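Local coordinates for protein integrase (PDB 3KKS) that probably catalyses, through its catalytic core domain, the insertion of reverse-transcribed viral DNA into the host chromosome, at residues Leu4-Asn9 / His56-Asn61; Gly26-Gln31 / Leu122-Leu127; Ala30-Glu35 / Thr115-Leu120; Gln40-Ile45 / His68-Leu73; Tyr52-Leu57 / Leu77-Thr82. All coordinates share one frame; numbering follows the deposited sequence.

Contact 1 of 5, residues Leu4-Asn9 / His56-Asn61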
# COMPACT_ATOMS: atom_id res chain seq x y z
N LEU A 4 4.58 8.95 -4.03
CA LEU A 4 5.29 8.43 -2.88
C LEU A 4 4.35 7.41 -2.23
O LEU A 4 3.19 7.72 -1.95
CB LEU A 4 5.61 9.55 -1.88
CG LEU A 4 6.44 9.21 -0.64
CD1 LEU A 4 6.67 10.47 0.17
CD2 LEU A 4 5.75 8.18 0.23
N TRP A 5 4.85 6.21 -2.01
CA TRP A 5 4.04 5.18 -1.38
C TRP A 5 4.69 4.77 -0.07
O TRP A 5 5.90 4.63 -0.00
CB TRP A 5 3.95 3.93 -2.27
CG TRP A 5 3.30 4.13 -3.60
CD1 TRP A 5 3.79 4.82 -4.66
CD2 TRP A 5 2.05 3.57 -4.02
NE1 TRP A 5 2.93 4.72 -5.73
CE2 TRP A 5 1.85 3.96 -5.37
CE3 TRP A 5 1.07 2.78 -3.40
CZ2 TRP A 5 0.72 3.58 -6.10
CZ3 TRP A 5 -0.05 2.40 -4.13
CH2 TRP A 5 -0.22 2.80 -5.47
N GLN A 6 3.88 4.58 0.96
CA GLN A 6 4.40 4.13 2.24
C GLN A 6 3.88 2.72 2.48
O GLN A 6 2.68 2.46 2.34
CB GLN A 6 3.96 5.03 3.39
CG GLN A 6 4.37 4.46 4.74
CD GLN A 6 4.36 5.48 5.86
OE1 GLN A 6 4.36 5.12 7.04
NE2 GLN A 6 4.38 6.76 5.49
N MET A 7 4.78 1.83 2.84
CA MET A 7 4.44 0.45 3.07
C MET A 7 4.64 0.01 4.50
O MET A 7 5.51 0.53 5.21
CB MET A 7 5.27 -0.44 2.15
CG MET A 7 6.76 -0.21 2.28
SD MET A 7 7.73 -1.28 1.18
CE MET A 7 9.40 -0.65 1.56
N ASP A 8 3.84 -0.97 4.91
CA ASP A 8 3.90 -1.53 6.25
C ASP A 8 3.30 -2.92 6.19
O ASP A 8 2.52 -3.24 5.28
CB ASP A 8 3.08 -0.69 7.24
CG ASP A 8 3.74 0.63 7.58
OD1 ASP A 8 4.84 0.61 8.19
OD2 ASP A 8 3.17 1.70 7.24
N ASN A 9 3.67 -3.75 7.15
CA ASN A 9 3.14 -5.09 7.24
C ASN A 9 2.14 -5.03 8.37
O ASN A 9 2.38 -4.35 9.37
CB ASN A 9 4.24 -6.09 7.58
CG ASN A 9 5.16 -6.33 6.42
OD1 ASN A 9 4.71 -6.55 5.29
ND2 ASN A 9 6.46 -6.31 6.67
N HIS A 56 8.97 7.01 -4.97
CA HIS A 56 9.56 7.09 -3.65
C HIS A 56 8.86 6.11 -2.73
O HIS A 56 7.63 6.05 -2.69
CB HIS A 56 9.41 8.53 -3.13
CG HIS A 56 10.14 8.80 -1.85
ND1 HIS A 56 10.49 10.07 -1.45
CD2 HIS A 56 10.56 7.97 -0.87
CE1 HIS A 56 11.09 10.01 -0.28
NE2 HIS A 56 11.15 8.75 0.10
N LEU A 57 9.66 5.34 -2.00
CA LEU A 57 9.14 4.33 -1.09
C LEU A 57 9.58 4.64 0.35
O LEU A 57 10.75 4.89 0.60
CB LEU A 57 9.65 2.95 -1.52
CG LEU A 57 8.85 1.70 -1.17
CD1 LEU A 57 7.38 1.87 -1.54
CD2 LEU A 57 9.44 0.52 -1.93
N HIS A 58 8.63 4.62 1.28
CA HIS A 58 8.91 4.90 2.68
C HIS A 58 8.38 3.79 3.58
O HIS A 58 7.41 3.11 3.23
CB HIS A 58 8.27 6.23 3.08
CG HIS A 58 8.65 6.71 4.45
ND1 HIS A 58 9.93 7.12 4.76
CD2 HIS A 58 7.93 6.84 5.58
CE1 HIS A 58 9.97 7.48 6.03
NE2 HIS A 58 8.77 7.32 6.55
N SER A 59 9.01 3.60 4.74
CA SER A 59 8.58 2.58 5.70
C SER A 59 9.31 2.76 7.03
O SER A 59 10.08 3.71 7.20
CB SER A 59 8.89 1.19 5.15
OG SER A 59 10.27 1.05 4.93
N ASP A 60 9.08 1.84 7.97
CA ASP A 60 9.76 1.91 9.25
C ASP A 60 11.08 1.16 9.15
O ASP A 60 11.40 0.60 8.10
CB ASP A 60 8.91 1.33 10.39
CG ASP A 60 8.51 -0.12 10.15
OD1 ASP A 60 9.38 -0.94 9.80
OD2 ASP A 60 7.32 -0.44 10.34
N ASN A 61 11.83 1.14 10.24
CA ASN A 61 13.13 0.49 10.30
C ASN A 61 13.06 -1.02 10.40
O ASN A 61 14.05 -1.68 10.72
CB ASN A 61 13.92 1.06 11.48
CG ASN A 61 15.31 1.48 11.09
OD1 ASN A 61 15.50 2.09 10.03
ND2 ASN A 61 16.28 1.19 11.94
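Leu4 and His56 run side by side and point the same way, which lays the leucine branch point over one face of the imidazole: Leu4 CG stands 3.9 Å above the His56 ring plane, displaced toward the rim, in a CH-pi contact. Gln6 and His58, on this side too, keep the same posture, but the amide comes to the edge of the ring with its plane turned 76° from the imidazole, Gln6 NE2 lying 3.6 Å from His58 CD2. One nitrogen of each ring, His56 NE2 and His58 ND1, is hydrogen-bonded to Thr82 OG1 on the adjacent strand 80-83. Across the opposite face Met7 meets Leu57 at about a right angle. With CG set between the backbone N and the carbonyl carbon (chi1 55°) and the rest of the chain extended, Met7 brings CE to 3.6 Å from Leu57 CG, while Trp5 CB touches this leucine at CD1. The two backbones belong to 4-12, the middle strand of the RNase H-like sheet, and its parallel neighbour 56-59, joined by bonds from Trp5 N to His56 O (2.9 Å), His58 N to Trp5 O (3.0 Å) and Met7 N to His58 O (3.0 Å). Past the last bridge come two acids, Asp8 still on its strand and Asp60 in the loop after 56-59, consistent with the first two aspartates of the retroviral integrase D,D-35-E motif. Asp8 OD1 and Asp60 OD2 are 3.4 Å apart, two acceptors without a bond, their carboxylate planes inclined by 43°. Asp60 OD1 is held by Gly62 N.

Contact 2 of 5, residues Gly26-Gln31 / Leu122-Leu127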
# COMPACT_ATOMS: atom_id res chain seq x y z
N GLY A 26 -4.29 8.44 -1.86
CA GLY A 26 -4.86 7.65 -0.78
C GLY A 26 -5.18 6.25 -1.29
O GLY A 26 -5.73 5.43 -0.56
N LEU A 27 -4.84 5.97 -2.54
CA LEU A 27 -5.09 4.67 -3.14
C LEU A 27 -4.37 3.61 -2.32
O LEU A 27 -3.21 3.79 -1.95
CB LEU A 27 -4.59 4.63 -4.59
CG LEU A 27 -5.17 3.59 -5.56
CD1 LEU A 27 -4.49 3.69 -6.90
CD2 LEU A 27 -4.97 2.20 -5.02
N VAL A 28 -5.05 2.51 -2.04
CA VAL A 28 -4.44 1.45 -1.25
C VAL A 28 -4.15 0.20 -2.05
O VAL A 28 -4.95 -0.21 -2.90
CB VAL A 28 -5.34 1.03 -0.07
CG1 VAL A 28 -4.61 -0.00 0.81
CG2 VAL A 28 -5.72 2.25 0.76
N GLU A 29 -2.99 -0.40 -1.78
CA GLU A 29 -2.57 -1.64 -2.41
C GLU A 29 -2.14 -2.55 -1.27
O GLU A 29 -1.46 -2.10 -0.34
CB GLU A 29 -1.40 -1.42 -3.35
CG GLU A 29 -1.77 -1.55 -4.80
CD GLU A 29 -2.65 -2.77 -5.07
OE1 GLU A 29 -2.30 -3.89 -4.62
OE2 GLU A 29 -3.69 -2.59 -5.74
N ALA A 30 -2.53 -3.81 -1.33
CA ALA A 30 -2.18 -4.74 -0.26
C ALA A 30 -2.04 -6.13 -0.84
O ALA A 30 -2.56 -6.42 -1.92
CB ALA A 30 -3.25 -4.73 0.84
N GLN A 31 -1.35 -7.00 -0.11
CA GLN A 31 -1.12 -8.36 -0.58
C GLN A 31 -0.86 -9.26 0.62
O GLN A 31 -0.13 -8.87 1.52
CB GLN A 31 0.12 -8.37 -1.48
CG GLN A 31 0.02 -9.22 -2.72
CD GLN A 31 -0.59 -8.46 -3.89
OE1 GLN A 31 -1.74 -8.03 -3.84
NE2 GLN A 31 0.19 -8.31 -4.95
N LEU A 122 -11.73 -7.52 -2.43
CA LEU A 122 -12.98 -6.76 -2.36
C LEU A 122 -12.83 -5.55 -1.45
O LEU A 122 -13.43 -4.51 -1.70
CB LEU A 122 -14.12 -7.64 -1.85
CG LEU A 122 -14.61 -8.77 -2.76
CD1 LEU A 122 -15.73 -9.51 -2.03
CD2 LEU A 122 -15.14 -8.21 -4.08
N ALA A 123 -12.04 -5.69 -0.39
CA ALA A 123 -11.82 -4.59 0.53
C ALA A 123 -11.08 -3.45 -0.17
O ALA A 123 -11.34 -2.27 0.10
CB ALA A 123 -11.03 -5.06 1.75
N LEU A 124 -10.17 -3.79 -1.08
CA LEU A 124 -9.39 -2.79 -1.81
C LEU A 124 -10.21 -2.10 -2.89
O LEU A 124 -10.07 -0.91 -3.12
CB LEU A 124 -8.14 -3.44 -2.44
CG LEU A 124 -7.12 -3.91 -1.41
CD1 LEU A 124 -6.11 -4.87 -2.04
CD2 LEU A 124 -6.41 -2.69 -0.82
N VAL A 125 -11.06 -2.86 -3.56
CA VAL A 125 -11.94 -2.34 -4.59
C VAL A 125 -12.88 -1.31 -3.96
O VAL A 125 -13.17 -0.26 -4.54
CB VAL A 125 -12.78 -3.47 -5.19
CG1 VAL A 125 -13.94 -2.90 -5.98
CG2 VAL A 125 -11.90 -4.33 -6.08
N SER A 126 -13.35 -1.64 -2.76
CA SER A 126 -14.25 -0.80 -1.99
C SER A 126 -13.59 0.52 -1.62
O SER A 126 -14.16 1.59 -1.82
CB SER A 126 -14.67 -1.54 -0.70
OG SER A 126 -15.39 -0.70 0.18
N LEU A 127 -12.38 0.44 -1.09
CA LEU A 127 -11.63 1.62 -0.68
C LEU A 127 -11.23 2.51 -1.84
O LEU A 127 -11.32 3.73 -1.76
CB LEU A 127 -10.36 1.22 0.07
CG LEU A 127 -10.55 0.46 1.39
CD1 LEU A 127 -9.20 0.12 1.97
CD2 LEU A 127 -11.34 1.32 2.36
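The flat groups beside Leu124 are the peptide units of the strand, for no aromatic ring takes part. Leu124 CD2 lies over one face of the unit that joins Val28 to Glu29, 3.6 Å from Val28 O, and the sister methyl CD1 reaches the next unit, 3.8 Å from Ala30 N. This is helix-on-sheet packing in the RNase H-like fold: helix 116-129 runs antiparallel to the edge strand 28-33, the axes of the two segments 8.5 Å apart at an angle of 176°. The strand is thereby covered on one face, where Val28 and Ala30 direct their side chains, while Glu29 and Gln31 lean to the other side and touch helix 38-51. Leu124 carries most of the contact. Its CG lies anti to the carbonyl carbon (chi1 -67°), which sends the forked end across to the strand, and there it crosses Val28 at about a right angle. Leu124 CD2 packs 3.6 Å from Val28 CG1, and Leu124 CD1 lies 4.1 Å from Ala30 CB. All the contacts between side chains here are apolar, although Val28 O also accepts a hydrogen bond from Asn128 ND2, one turn further along the helix. On the far side Glu29 OE2 is bonded to Tyr52 OH. One helical turn beyond Leu124, Leu127 adds a lighter touch at the other branch of the valine, its CD1 4.3 Å from Val28 CG2.

Contact 3 of 5, residues Ala30-Glu35 / Thr115-Leu120. With ACT (acetate ion), chain C.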
# COMPACT_ATOMS: atom_id res chain seq x y z
N ALA A 30 -2.53 -3.81 -1.33
CA ALA A 30 -2.18 -4.74 -0.26
C ALA A 30 -2.04 -6.13 -0.84
O ALA A 30 -2.56 -6.42 -1.92
CB ALA A 30 -3.25 -4.73 0.84
N GLN A 31 -1.35 -7.00 -0.11
CA GLN A 31 -1.12 -8.36 -0.58
C GLN A 31 -0.86 -9.26 0.62
O GLN A 31 -0.13 -8.87 1.52
CB GLN A 31 0.12 -8.37 -1.48
CG GLN A 31 0.02 -9.22 -2.72
CD GLN A 31 -0.59 -8.46 -3.89
OE1 GLN A 31 -1.74 -8.03 -3.84
NE2 GLN A 31 0.19 -8.31 -4.95
N VAL A 32 -1.46 -10.44 0.64
CA VAL A 32 -1.22 -11.38 1.73
C VAL A 32 0.16 -12.00 1.49
O VAL A 32 0.49 -12.32 0.35
CB VAL A 32 -2.24 -12.53 1.75
CG1 VAL A 32 -1.84 -13.55 2.82
CG2 VAL A 32 -3.63 -12.01 2.02
N ILE A 33 0.96 -12.18 2.53
CA ILE A 33 2.27 -12.80 2.36
C ILE A 33 2.48 -13.97 3.33
O ILE A 33 1.96 -13.96 4.45
CB ILE A 33 3.41 -11.77 2.52
CG1 ILE A 33 3.30 -11.06 3.86
CG2 ILE A 33 3.35 -10.74 1.38
CD1 ILE A 33 4.39 -10.08 4.10
N PRO A 34 3.24 -15.00 2.91
CA PRO A 34 3.54 -16.21 3.68
C PRO A 34 4.23 -15.95 5.01
O PRO A 34 3.94 -16.61 6.02
CB PRO A 34 4.43 -17.01 2.74
CG PRO A 34 3.97 -16.60 1.39
CD PRO A 34 3.84 -15.10 1.57
N GLU A 35 5.15 -14.99 5.02
CA GLU A 35 5.90 -14.65 6.22
C GLU A 35 6.58 -13.30 6.02
O GLU A 35 6.82 -12.89 4.88
CB GLU A 35 6.94 -15.73 6.50
CG GLU A 35 7.76 -16.14 5.29
CD GLU A 35 8.81 -17.19 5.60
OE1 GLU A 35 9.49 -17.66 4.66
OE2 GLU A 35 8.97 -17.56 6.79
N THR A 115 -11.80 -17.33 1.20
CA THR A 115 -10.41 -16.99 1.47
C THR A 115 -10.22 -15.54 1.89
O THR A 115 -11.01 -14.67 1.53
CB THR A 115 -9.56 -17.22 0.21
OG1 THR A 115 -9.91 -16.24 -0.78
CG2 THR A 115 -9.80 -18.61 -0.37
N VAL A 116 -9.15 -15.30 2.63
CA VAL A 116 -8.81 -13.95 3.08
C VAL A 116 -8.35 -13.12 1.90
O VAL A 116 -8.59 -11.91 1.84
CB VAL A 116 -7.68 -13.97 4.14
CG1 VAL A 116 -7.44 -12.57 4.67
CG2 VAL A 116 -8.04 -14.90 5.28
N GLU A 117 -7.67 -13.75 0.95
CA GLU A 117 -7.18 -13.04 -0.22
C GLU A 117 -8.33 -12.49 -1.07
O GLU A 117 -8.23 -11.39 -1.60
CB GLU A 117 -6.26 -13.95 -1.07
CG GLU A 117 -6.47 -15.45 -0.89
CD GLU A 117 -5.74 -16.04 0.32
OE1 GLU A 117 -6.40 -16.78 1.08
OE2 GLU A 117 -4.53 -15.79 0.50
N ALA A 118 -9.42 -13.24 -1.19
CA ALA A 118 -10.57 -12.75 -1.95
C ALA A 118 -11.22 -11.61 -1.15
O ALA A 118 -11.74 -10.65 -1.72
CB ALA A 118 -11.56 -13.86 -2.20
N ALA A 119 -11.22 -11.74 0.17
CA ALA A 119 -11.79 -10.71 1.02
C ALA A 119 -10.97 -9.43 0.91
O ALA A 119 -11.52 -8.33 0.92
CB ALA A 119 -11.84 -11.17 2.47
N LEU A 120 -9.65 -9.57 0.80
CA LEU A 120 -8.74 -8.43 0.68
C LEU A 120 -8.96 -7.68 -0.64
O LEU A 120 -8.97 -6.45 -0.68
CB LEU A 120 -7.27 -8.88 0.80
CG LEU A 120 -6.22 -7.77 0.65
CD1 LEU A 120 -6.49 -6.68 1.69
CD2 LEU A 120 -4.82 -8.33 0.84
C ACT C . -13.36 -16.83 -2.29
O ACT C . -14.53 -17.13 -2.12
OXT ACT C . -12.62 -16.71 -1.34
CH3 ACT C . -12.84 -16.63 -3.69
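Apolar packing of a helix start against an edge strand defines this partly buried contact, with Leu120 reaching across to Ala30 and Val32. Leu120 CG is anti to the backbone N (chi1 178°), and the fork beyond it spreads over the strand: CD1 lies 3.9 Å from Ala30 CB, and CD2 sits 3.8 Å from Gln31 N and 4.0 Å from Val32 CG2. Val32 also receives Glu117, whose chain bends at chi2 and crosses the valine at about a right angle, so that the acid oxygen Glu117 OE2 comes to 4.2 Å from Val32 CB in a looser contact near solvent. Strand 28-33 borders the RNase H-like sheet, and helix 116-129 runs antiparallel to it, at 171° for the two segments. Val116, on the turn before Leu120, extends the packing inward to Trp12 and Thr15 of the neighbouring strands. Thr115 caps the helix. Its OG1 accepts from Ala118 N at 3.1 Å, the N-cap bond, and donates to an acetate oxygen, OXT, at 2.8 Å. The same oxygen takes Thr115 N at 2.7 Å, and Glu114 N gives the acetate a further bond. An anion at a helix N-terminus is probably favoured by the helix dipole; this one most likely came from the crystallisation liquor.

Contact 4 of 5, residues Gln40-Ile45 / His68-Leu73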
# COMPACT_ATOMS: atom_id res chain seq x y z
N GLN A 40 9.72 -11.72 0.55
CA GLN A 40 8.32 -11.45 0.28
C GLN A 40 8.15 -9.97 -0.01
O GLN A 40 7.51 -9.60 -1.00
CB GLN A 40 7.45 -11.86 1.46
CG GLN A 40 7.48 -13.35 1.75
CD GLN A 40 7.26 -14.18 0.50
OE1 GLN A 40 6.38 -13.88 -0.31
NE2 GLN A 40 8.06 -15.22 0.34
N VAL A 41 8.73 -9.12 0.83
CA VAL A 41 8.62 -7.69 0.62
C VAL A 41 9.10 -7.29 -0.78
O VAL A 41 8.47 -6.46 -1.44
CB VAL A 41 9.42 -6.90 1.68
CG1 VAL A 41 9.51 -5.43 1.28
CG2 VAL A 41 8.73 -7.03 3.03
N ALA A 42 10.20 -7.88 -1.23
CA ALA A 42 10.73 -7.59 -2.56
C ALA A 42 9.72 -7.97 -3.63
O ALA A 42 9.53 -7.24 -4.61
CB ALA A 42 12.03 -8.34 -2.77
N LEU A 43 9.07 -9.12 -3.46
CA LEU A 43 8.07 -9.58 -4.41
C LEU A 43 6.93 -8.55 -4.46
O LEU A 43 6.45 -8.19 -5.53
CB LEU A 43 7.54 -10.95 -3.97
CG LEU A 43 7.99 -12.19 -4.75
CD1 LEU A 43 9.33 -11.96 -5.40
CD2 LEU A 43 8.04 -13.39 -3.82
N CYS A 44 6.52 -8.07 -3.28
CA CYS A 44 5.46 -7.07 -3.19
C CYS A 44 5.83 -5.77 -3.90
O CYS A 44 5.00 -5.20 -4.61
CB CYS A 44 5.14 -6.78 -1.72
SG CYS A 44 4.20 -8.09 -0.90
N ILE A 45 7.06 -5.31 -3.72
CA ILE A 45 7.51 -4.09 -4.38
C ILE A 45 7.53 -4.26 -5.90
O ILE A 45 7.14 -3.36 -6.63
CB ILE A 45 8.93 -3.68 -3.91
CG1 ILE A 45 8.92 -3.32 -2.42
CG2 ILE A 45 9.43 -2.49 -4.72
CD1 ILE A 45 10.29 -2.98 -1.87
N HIS A 68 19.72 -5.32 2.50
CA HIS A 68 20.41 -4.88 1.29
C HIS A 68 19.58 -5.29 0.08
O HIS A 68 19.60 -4.65 -0.96
CB HIS A 68 21.80 -5.52 1.20
CG HIS A 68 22.83 -4.86 2.07
ND1 HIS A 68 23.95 -5.52 2.53
CD2 HIS A 68 22.90 -3.61 2.56
CE1 HIS A 68 24.67 -4.69 3.26
NE2 HIS A 68 24.05 -3.52 3.30
N ARG A 69 18.85 -6.39 0.25
CA ARG A 69 17.97 -6.91 -0.79
C ARG A 69 17.02 -5.79 -1.23
O ARG A 69 16.89 -5.49 -2.42
CB ARG A 69 17.19 -8.11 -0.22
CG ARG A 69 15.84 -8.36 -0.87
CD ARG A 69 15.91 -9.40 -1.98
NE ARG A 69 16.12 -10.74 -1.45
CZ ARG A 69 16.10 -11.84 -2.19
NH1 ARG A 69 15.88 -11.77 -3.50
NH2 ARG A 69 16.31 -13.02 -1.62
N ILE A 70 16.36 -5.16 -0.26
CA ILE A 70 15.40 -4.10 -0.53
C ILE A 70 16.07 -2.81 -0.98
O ILE A 70 15.57 -2.12 -1.87
CB ILE A 70 14.54 -3.81 0.71
CG1 ILE A 70 13.88 -5.12 1.17
CG2 ILE A 70 13.50 -2.75 0.41
CD1 ILE A 70 13.21 -5.91 0.04
N GLU A 71 17.19 -2.49 -0.34
CA GLU A 71 17.94 -1.28 -0.68
C GLU A 71 18.45 -1.35 -2.11
O GLU A 71 18.35 -0.38 -2.87
CB GLU A 71 19.12 -1.11 0.28
CG GLU A 71 18.97 0.08 1.24
CD GLU A 71 18.84 -0.34 2.69
OE1 GLU A 71 19.68 -1.15 3.15
OE2 GLU A 71 17.90 0.14 3.36
N ASN A 72 19.01 -2.49 -2.50
CA ASN A 72 19.50 -2.62 -3.86
C ASN A 72 18.35 -2.71 -4.87
O ASN A 72 18.47 -2.21 -5.99
CB ASN A 72 20.42 -3.84 -3.98
CG ASN A 72 21.75 -3.65 -3.25
OD1 ASN A 72 22.16 -2.53 -2.98
ND2 ASN A 72 22.42 -4.76 -2.96
N LEU A 73 17.25 -3.32 -4.48
CA LEU A 73 16.10 -3.45 -5.37
C LEU A 73 15.56 -2.07 -5.75
O LEU A 73 15.24 -1.82 -6.92
CB LEU A 73 14.99 -4.27 -4.70
CG LEU A 73 13.67 -4.33 -5.48
CD1 LEU A 73 13.95 -4.77 -6.91
CD2 LEU A 73 12.70 -5.27 -4.80
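In the turn that carries Ile70 and Leu73 against Ala42, the shortest polar bond is the helical one from Asn72 N to His68 O, 2.7 Å; between the two helices themselves the contact is apolar. Helices 38-51 and 68-76 lie next to each other on one face of the RNase H-like sheet, the face that carries Leu57 and Lys81, and they run nearly parallel, 19° apart with the segment axes 9.8 Å from each other. The second of them is the helix of the beta-alpha-beta crossover between strands 56-59 and 80-83. Ala42, with no more than a methyl to offer, is the point where the helices draw together, and three side chains gather on it. Leu73 CD2 comes to 3.7 Å from Ala42 CB, Ile70 CD1 to 3.9 Å, and the Arg69 chain, bent at chi2 and chi3, touches it with CD. Ile70 also reaches the neighbours Val41 and Ile45, one turn apart. Its chain turns back at chi2 (-48°), which puts CD1 beside Val41 CG1 at 3.9 Å, the two side chains crossing at about a right angle; its other branch, CG2, meets Ile45 CD1 at the same separation of 3.9 Å, on the side nearer the sheet. Toward the sheet, Ile45 also touches Leu57, and Val41 reaches Phe65 of the short helix 63-66. Leu73 fills the remaining corner with a single methyl: Leu73 CD2 lies 4.2 Å from Ile45 CB. The backbone oxygen Ala42 O is 3.7 Å from Leu73 CD2.

Contact 5 of 5, residues Tyr52-Leu57 / Leu77-Thr82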
# COMPACT_ATOMS: atom_id res chain seq x y z
N TYR A 52 1.79 0.07 -10.76
CA TYR A 52 1.72 1.51 -10.59
C TYR A 52 3.04 2.22 -10.81
O TYR A 52 4.06 1.61 -11.12
CB TYR A 52 1.24 1.82 -9.17
CG TYR A 52 -0.06 1.16 -8.78
CD1 TYR A 52 -1.28 1.80 -9.00
CD2 TYR A 52 -0.09 -0.10 -8.18
CE1 TYR A 52 -2.48 1.23 -8.63
CE2 TYR A 52 -1.29 -0.69 -7.80
CZ TYR A 52 -2.48 -0.02 -8.03
OH TYR A 52 -3.68 -0.57 -7.66
N THR A 53 3.01 3.54 -10.65
CA THR A 53 4.20 4.36 -10.76
C THR A 53 4.66 4.56 -9.32
O THR A 53 3.89 5.02 -8.47
CB THR A 53 3.88 5.72 -11.37
OG1 THR A 53 3.42 5.54 -12.72
CG2 THR A 53 5.11 6.61 -11.38
N VAL A 54 5.89 4.19 -9.04
CA VAL A 54 6.44 4.33 -7.70
C VAL A 54 7.76 5.06 -7.82
O VAL A 54 8.74 4.52 -8.34
CB VAL A 54 6.69 2.96 -7.06
CG1 VAL A 54 7.23 3.14 -5.64
CG2 VAL A 54 5.42 2.16 -7.06
N LEU A 55 7.78 6.30 -7.32
CA LEU A 55 8.98 7.12 -7.38
C LEU A 55 9.70 7.21 -6.05
O LEU A 55 10.91 7.45 -6.01
CB LEU A 55 8.61 8.52 -7.86
CG LEU A 55 8.69 8.74 -9.37
CD1 LEU A 55 8.57 7.42 -10.12
CD2 LEU A 55 7.60 9.70 -9.80
N HIS A 56 8.97 7.01 -4.97
CA HIS A 56 9.56 7.09 -3.65
C HIS A 56 8.86 6.11 -2.73
O HIS A 56 7.63 6.05 -2.69
CB HIS A 56 9.41 8.53 -3.13
CG HIS A 56 10.14 8.80 -1.85
ND1 HIS A 56 10.49 10.07 -1.45
CD2 HIS A 56 10.56 7.97 -0.87
CE1 HIS A 56 11.09 10.01 -0.28
NE2 HIS A 56 11.15 8.75 0.10
N LEU A 57 9.66 5.34 -2.00
CA LEU A 57 9.14 4.33 -1.09
C LEU A 57 9.58 4.64 0.35
O LEU A 57 10.75 4.89 0.60
CB LEU A 57 9.65 2.95 -1.52
CG LEU A 57 8.85 1.70 -1.17
CD1 LEU A 57 7.38 1.87 -1.54
CD2 LEU A 57 9.44 0.52 -1.93
N LEU A 77 15.43 -0.33 -9.34
CA LEU A 77 14.18 0.16 -9.90
C LEU A 77 14.11 1.68 -9.94
O LEU A 77 13.08 2.26 -10.26
CB LEU A 77 13.00 -0.38 -9.08
CG LEU A 77 12.78 -1.89 -9.06
CD1 LEU A 77 11.83 -2.26 -7.93
CD2 LEU A 77 12.23 -2.36 -10.40
N GLY A 78 15.22 2.34 -9.60
CA GLY A 78 15.25 3.79 -9.60
C GLY A 78 14.20 4.38 -8.67
O GLY A 78 13.50 5.32 -9.03
N ILE A 79 14.10 3.82 -7.47
CA ILE A 79 13.13 4.29 -6.49
C ILE A 79 13.82 4.90 -5.27
O ILE A 79 14.71 4.30 -4.69
CB ILE A 79 12.23 3.14 -5.99
CG1 ILE A 79 11.33 2.64 -7.13
CG2 ILE A 79 11.37 3.60 -4.83
CD1 ILE A 79 10.53 1.41 -6.77
N THR A 80 13.42 6.10 -4.89
CA THR A 80 14.01 6.74 -3.73
C THR A 80 13.44 6.03 -2.52
O THR A 80 12.23 5.84 -2.42
CB THR A 80 13.64 8.22 -3.67
OG1 THR A 80 14.01 8.85 -4.90
CG2 THR A 80 14.36 8.90 -2.52
N LYS A 81 14.30 5.61 -1.61
CA LYS A 81 13.85 4.91 -0.42
C LYS A 81 14.29 5.63 0.85
O LYS A 81 15.43 6.08 0.96
CB LYS A 81 14.38 3.48 -0.41
CG LYS A 81 14.08 2.71 0.87
CD LYS A 81 14.60 1.28 0.79
CE LYS A 81 14.67 0.64 2.16
NZ LYS A 81 13.38 0.70 2.88
N THR A 82 13.36 5.75 1.79
CA THR A 82 13.62 6.40 3.07
C THR A 82 13.05 5.55 4.19
O THR A 82 12.31 4.60 3.93
CB THR A 82 13.00 7.82 3.11
OG1 THR A 82 11.60 7.75 2.83
CG2 THR A 82 13.69 8.72 2.08
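His56 and Thr82 make the tight end of this contact, where His56 NE2 and Thr82 OG1 share a hydrogen bond of 2.9 Å at the ring edge and the side chains cross at about a right angle. The hydroxyl is also bonded to His58 ND1, so one threonine holds two imidazoles. Over the face of His56 turned away from Leu4 stands Thr80 CG2, 4.0 Å above the plane and over its centre, a CH-pi contact. In the backbone, Leu57 N donates to Thr80 O at 2.7 Å, and Thr82 N to Leu57 O at 3.0 Å. Strand 80-83 is the outermost one here, parallel to 56-59 and reached by a beta-alpha-beta crossover through helix 68-76, which ends in a Schellman motif with Gly78 as C-prime residue. On the buried side Ile79, its CG2 anti to the backbone N, packs that methyl 3.8 Å from Leu57 CB and sends CD1 to Val54 CG1 at 3.9 Å. The outer side is looser: Leu55 is exposed, its CB directed away from the other strand, and takes part mainly through its carbonyl, Thr80 N binding Leu55 O at 3.1 Å from 35° above the carbonyl plane.

In the fold
Contacts 1 and 5 share strand 56-59 and lie about 10 Å apart between centres, probably tied by a hydrogen bond of 2.6 Å between His58 ND1 and Thr82 OG1. Contact 4 covers them from one face, its centre about 12 Å from that of contact 1 and about 11 Å from that of contact 5, with Ile45 CD1 3.6 Å from Leu57 CD2. Contacts 2 and 3, about 12 Å apart between centres, continue one helix along one edge strand. Glu29 and Tyr52 link contact 2 to contact 5. The probable catalytic aspartates belong to contact 1, whereas the acetate lies at the helix start of contact 3, whose centre is about 19 Å from that of contact 1.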